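Local coordinates for protein glycerol-3-phosphate dehydrogenase [NAD(P)+] (Coxiella burnetii, PDB 3K96) that probably catalyses the NADH- or NADPH-dependent reduction of dihydroxyacetone phosphate to sn-glycerol 3-phosphate, the precursor for phospholipid synthesis, at residues A[114-119]-A[145-150]; A[162-167]-A[274-279]. One frame throughout, in Å; residues are numbered along the deposited sequence.

Interaction 1 joins two helices within the N-terminal nucleotide-binding domain, away from the predicted sites, whereas interaction 2 spans from that domain to the helical C-terminal one. Their centres are about 28 Å apart and their nearest atoms about 18 Å, so they do not touch; they lie on opposite sides of the chain's centre, about 17 Å (interaction 1) and 12 Å (interaction 2) from it, centre to centre. Along the chain, interaction 1 closes before interaction 2 opens. Interaction 2 carries Ser163 and Ser279, predicted to bind glycerol 3-phosphate, and Ala165, predicted to bind NADPH; interaction 1 belongs to the helical layer packed on the central sheet.

Interaction 1: A[114-119]-A[145-150]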
# COMPACT_ATOMS: atom_id res chain seq x y z
N GLU A 114 -7.78 -8.53 -30.48
CA GLU A 114 -7.14 -8.92 -31.74
C GLU A 114 -6.54 -10.32 -31.69
O GLU A 114 -6.72 -11.11 -32.62
CB GLU A 114 -6.04 -7.91 -32.13
CG GLU A 114 -6.53 -6.56 -32.71
CD GLU A 114 -7.09 -5.59 -31.68
OE1 GLU A 114 -6.93 -5.80 -30.45
OE2 GLU A 114 -7.68 -4.58 -32.12
N VAL A 115 -5.84 -10.62 -30.61
CA VAL A 115 -5.19 -11.91 -30.44
C VAL A 115 -6.26 -13.02 -30.32
O VAL A 115 -6.14 -14.06 -30.96
CB VAL A 115 -4.28 -11.95 -29.21
CG1 VAL A 115 -3.66 -13.33 -29.08
CG2 VAL A 115 -3.20 -10.89 -29.34
N ILE A 116 -7.29 -12.80 -29.50
CA ILE A 116 -8.35 -13.79 -29.36
C ILE A 116 -9.01 -14.07 -30.72
O ILE A 116 -9.24 -15.21 -31.08
CB ILE A 116 -9.39 -13.34 -28.33
CG1 ILE A 116 -8.80 -13.41 -26.90
CG2 ILE A 116 -10.65 -14.21 -28.39
CD1 ILE A 116 -8.29 -14.81 -26.47
N THR A 117 -9.28 -13.01 -31.48
CA THR A 117 -9.89 -13.15 -32.78
C THR A 117 -9.06 -14.08 -33.69
O THR A 117 -9.59 -14.99 -34.33
CB THR A 117 -10.08 -11.77 -33.45
OG1 THR A 117 -11.02 -10.98 -32.69
CG2 THR A 117 -10.62 -11.94 -34.88
N ARG A 118 -7.75 -13.86 -33.69
CA ARG A 118 -6.82 -14.61 -34.50
C ARG A 118 -6.62 -16.05 -34.02
O ARG A 118 -6.17 -16.91 -34.78
CB ARG A 118 -5.50 -13.85 -34.57
CG ARG A 118 -5.69 -12.62 -35.41
CD ARG A 118 -4.62 -11.55 -35.28
NE ARG A 118 -4.89 -10.48 -36.26
CZ ARG A 118 -5.88 -9.59 -36.16
NH1 ARG A 118 -6.76 -9.62 -35.14
NH2 ARG A 118 -6.03 -8.67 -37.11
N MET A 119 -7.00 -16.31 -32.78
CA MET A 119 -6.90 -17.66 -32.27
C MET A 119 -8.11 -18.50 -32.67
O MET A 119 -8.05 -19.71 -32.51
CB MET A 119 -6.80 -17.65 -30.76
CG MET A 119 -5.52 -17.02 -30.26
SD MET A 119 -5.48 -16.74 -28.48
CE MET A 119 -5.61 -18.41 -27.84
N GLU A 145 -14.69 -13.04 -20.37
CA GLU A 145 -15.85 -12.99 -21.21
C GLU A 145 -15.45 -12.99 -22.69
O GLU A 145 -16.09 -13.68 -23.52
CB GLU A 145 -16.76 -11.80 -20.84
CG GLU A 145 -18.07 -11.79 -21.60
CD GLU A 145 -17.98 -11.04 -22.91
OE1 GLU A 145 -17.48 -9.90 -22.88
OE2 GLU A 145 -18.44 -11.57 -23.95
N VAL A 146 -14.39 -12.26 -23.04
CA VAL A 146 -13.92 -12.27 -24.40
C VAL A 146 -13.47 -13.69 -24.74
O VAL A 146 -13.80 -14.23 -25.80
CB VAL A 146 -12.76 -11.31 -24.63
CG1 VAL A 146 -12.28 -11.41 -26.07
CG2 VAL A 146 -13.18 -9.83 -24.26
N VAL A 147 -12.73 -14.32 -23.83
CA VAL A 147 -12.26 -15.66 -24.08
C VAL A 147 -13.46 -16.63 -24.23
O VAL A 147 -13.56 -17.36 -25.23
CB VAL A 147 -11.27 -16.16 -23.01
CG1 VAL A 147 -10.95 -17.62 -23.26
CG2 VAL A 147 -9.94 -15.34 -23.01
N ALA A 148 -14.36 -16.63 -23.25
CA ALA A 148 -15.51 -17.55 -23.26
C ALA A 148 -16.45 -17.32 -24.45
O ALA A 148 -16.80 -18.27 -25.17
CB ALA A 148 -16.28 -17.47 -21.94
N THR A 149 -16.85 -16.07 -24.68
CA THR A 149 -17.75 -15.74 -25.78
C THR A 149 -17.18 -16.06 -27.16
O THR A 149 -17.86 -16.65 -27.99
CB THR A 149 -18.13 -14.26 -25.73
OG1 THR A 149 -18.83 -14.02 -24.51
CG2 THR A 149 -19.03 -13.84 -26.92
N GLU A 150 -15.93 -15.70 -27.40
CA GLU A 150 -15.33 -15.90 -28.71
C GLU A 150 -14.74 -17.29 -29.00
O GLU A 150 -14.79 -17.72 -30.12
CB GLU A 150 -14.24 -14.85 -28.96
CG GLU A 150 -14.66 -13.42 -28.74
CD GLU A 150 -15.90 -13.02 -29.53
OE1 GLU A 150 -16.16 -13.64 -30.57
OE2 GLU A 150 -16.61 -12.06 -29.11
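The carboxylate of Glu150 is gripped by two basic side chains, OE1 in a salt bridge with Lys120 and OE2 in one with Arg141, while the aliphatic root of the same side chain rests on Ile116. The nearest pair there is Glu150 CB and Ile116 CG2, 3.7 Å apart, the two side chains crossing at about a right angle. Ile116 divides its branches among three partners. With chi1 (to CG1) at -71°, CG1 lies beside the backbone N and CG2 is anti to it, which sets CG2 against both Glu150 and Val146, meeting Val146 CG1 at 4.0 Å. CD1, at the end of the other branch, reaches Val147 CG2 at 3.9 Å. Ile116 and Val147 also have the closest CA atoms, 6.8 Å apart. The helix segments run nearly parallel, with axes 10.3 Å apart and a crossing angle of -22°, as expected of neighbouring helices on one face of a Rossmann-type sheet. The sheet side bears this out: Ile116 packs on Ile105 of strand 102-105, and Val147 on Ile129 and Trp131 of strand 128-131. Farther from the interface, Glu114 O accepts from Arg118 N at 3.1 Å and from Arg118 NH1 at 2.9 Å. These donors come from opposite faces of the carbonyl plane, and the acceptor lies close to the guanidinium plane, which helps fix how that group is turned.

Interaction 2: A[162-167]-A[274-279]; sequences PSLATE and CTDNQS
Leu164 lies against Asp276 and Gln278 in a van der Waals contact that links a loop of the N-terminal nucleotide-binding domain to a turn of the helical C-terminal domain. The evidence is in the leucine methyls. CD1 comes within 3.5 Å of Asp276 OD2 and 3.9 Å of Gln278 CG, while CD2 packs on Gln278 CB at 4.0 Å. Leu164 and Asp276 approach from opposite directions, whereas the Gln278 side chain crosses the leucine at about a right angle. A bend at chi2 (-64°) folds the Gln278 chain, so that its amide does not continue the extended line of the side chain; its NE2 stays 4.4 Å from Thr166 OG1, a near approach and not a bond.

The leucine's polar neighbour is held in place by its own turn. Asp276 OD2 accepts from Gln278 N at 2.9 Å, an Asx turn within the type I beta turn from Asp276 to Ser279, with the donor on the anti side of the carboxylate and 31° out of its plane. Its other oxygen, OD1, bonds to Ser233 OG of the second subunit, whose Ser233 N also serves Glu167 OE2. Those two acids are 5.6 Å apart between Glu167 OE2 and Asp276 OD1, so these donors probably ease their mutual repulsion.

Both segments hold residues predicted to bind ligands: Ser163 and Ser279 for glycerol 3-phosphate, Ala165 for NADPH. Leu164 sits at the N-cap of helix 165-169, and Ser279 at that of helix 280-290, where its OG accepts a hydrogen bond from Arg282 N. Leu164 also packs on Leu272 of helix 264-275, while Ala165 touches helix 39-49 and Ser163 rests on strand 174-180.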
# COMPACT_ATOMS: atom_id res chain seq x y z
N PRO A 162 1.71 -8.43 -7.56
CA PRO A 162 2.82 -7.48 -7.66
C PRO A 162 3.99 -8.20 -8.28
O PRO A 162 4.67 -8.98 -7.63
CB PRO A 162 3.10 -7.10 -6.20
CG PRO A 162 2.58 -8.24 -5.39
CD PRO A 162 1.48 -8.88 -6.19
N SER A 163 4.27 -7.90 -9.53
CA SER A 163 5.31 -8.65 -10.21
C SER A 163 6.06 -7.91 -11.29
O SER A 163 5.82 -8.16 -12.47
CB SER A 163 4.65 -9.87 -10.85
OG SER A 163 3.60 -9.44 -11.70
N LEU A 164 6.98 -7.01 -10.91
CA LEU A 164 7.80 -6.32 -11.89
C LEU A 164 8.54 -7.39 -12.69
O LEU A 164 9.14 -8.27 -12.12
CB LEU A 164 8.85 -5.44 -11.23
CG LEU A 164 8.39 -4.22 -10.45
CD1 LEU A 164 9.62 -3.45 -9.95
CD2 LEU A 164 7.47 -3.33 -11.35
N ALA A 165 8.50 -7.28 -14.01
CA ALA A 165 9.12 -8.30 -14.87
C ALA A 165 10.63 -8.43 -14.65
O ALA A 165 11.16 -9.55 -14.62
CB ALA A 165 8.80 -7.99 -16.36
N THR A 166 11.32 -7.30 -14.47
CA THR A 166 12.77 -7.29 -14.26
C THR A 166 13.17 -8.04 -12.98
O THR A 166 14.17 -8.78 -12.99
CB THR A 166 13.35 -5.80 -14.23
OG1 THR A 166 12.59 -5.01 -13.30
CG2 THR A 166 13.28 -5.12 -15.63
N GLU A 167 12.39 -7.89 -11.90
CA GLU A 167 12.71 -8.57 -10.63
C GLU A 167 12.45 -10.09 -10.71
O GLU A 167 13.16 -10.89 -10.08
CB GLU A 167 11.95 -7.95 -9.45
CG GLU A 167 12.35 -6.46 -9.18
CD GLU A 167 11.76 -5.89 -7.87
OE1 GLU A 167 10.76 -6.45 -7.37
OE2 GLU A 167 12.32 -4.88 -7.33
N CYS A 274 1.71 1.94 -7.58
CA CYS A 274 1.55 3.34 -7.20
C CYS A 274 2.81 3.96 -6.56
O CYS A 274 2.87 5.16 -6.36
CB CYS A 274 0.37 3.49 -6.26
SG CYS A 274 -1.22 3.24 -7.09
N THR A 275 3.81 3.15 -6.23
CA THR A 275 4.99 3.67 -5.60
C THR A 275 6.30 3.40 -6.34
O THR A 275 7.32 3.94 -5.96
CB THR A 275 5.14 3.11 -4.18
OG1 THR A 275 5.27 1.68 -4.25
CG2 THR A 275 3.93 3.46 -3.32
N ASP A 276 6.30 2.62 -7.41
CA ASP A 276 7.57 2.29 -8.03
C ASP A 276 8.01 3.16 -9.22
O ASP A 276 7.19 3.60 -10.01
CB ASP A 276 7.53 0.86 -8.50
CG ASP A 276 8.87 0.21 -8.42
OD1 ASP A 276 9.27 -0.15 -7.29
OD2 ASP A 276 9.51 0.04 -9.48
N ASN A 277 9.33 3.37 -9.35
CA ASN A 277 9.90 4.10 -10.50
C ASN A 277 9.69 3.31 -11.77
O ASN A 277 9.58 3.89 -12.84
CB ASN A 277 11.42 4.31 -10.35
CG ASN A 277 12.09 4.86 -11.67
OD1 ASN A 277 12.91 4.18 -12.29
ND2 ASN A 277 11.69 6.06 -12.08
N GLN A 278 9.62 1.98 -11.67
CA GLN A 278 9.51 1.13 -12.87
C GLN A 278 8.14 1.16 -13.55
O GLN A 278 7.99 0.68 -14.67
CB GLN A 278 9.86 -0.33 -12.54
CG GLN A 278 11.26 -0.51 -12.01
CD GLN A 278 12.30 -0.16 -13.04
OE1 GLN A 278 13.21 0.62 -12.77
NE2 GLN A 278 12.15 -0.71 -14.25
N SER A 279 7.15 1.71 -12.88
CA SER A 279 5.82 1.77 -13.42
C SER A 279 5.72 2.88 -14.46
O SER A 279 5.79 4.06 -14.11
CB SER A 279 4.82 2.04 -12.28
OG SER A 279 3.49 2.23 -12.75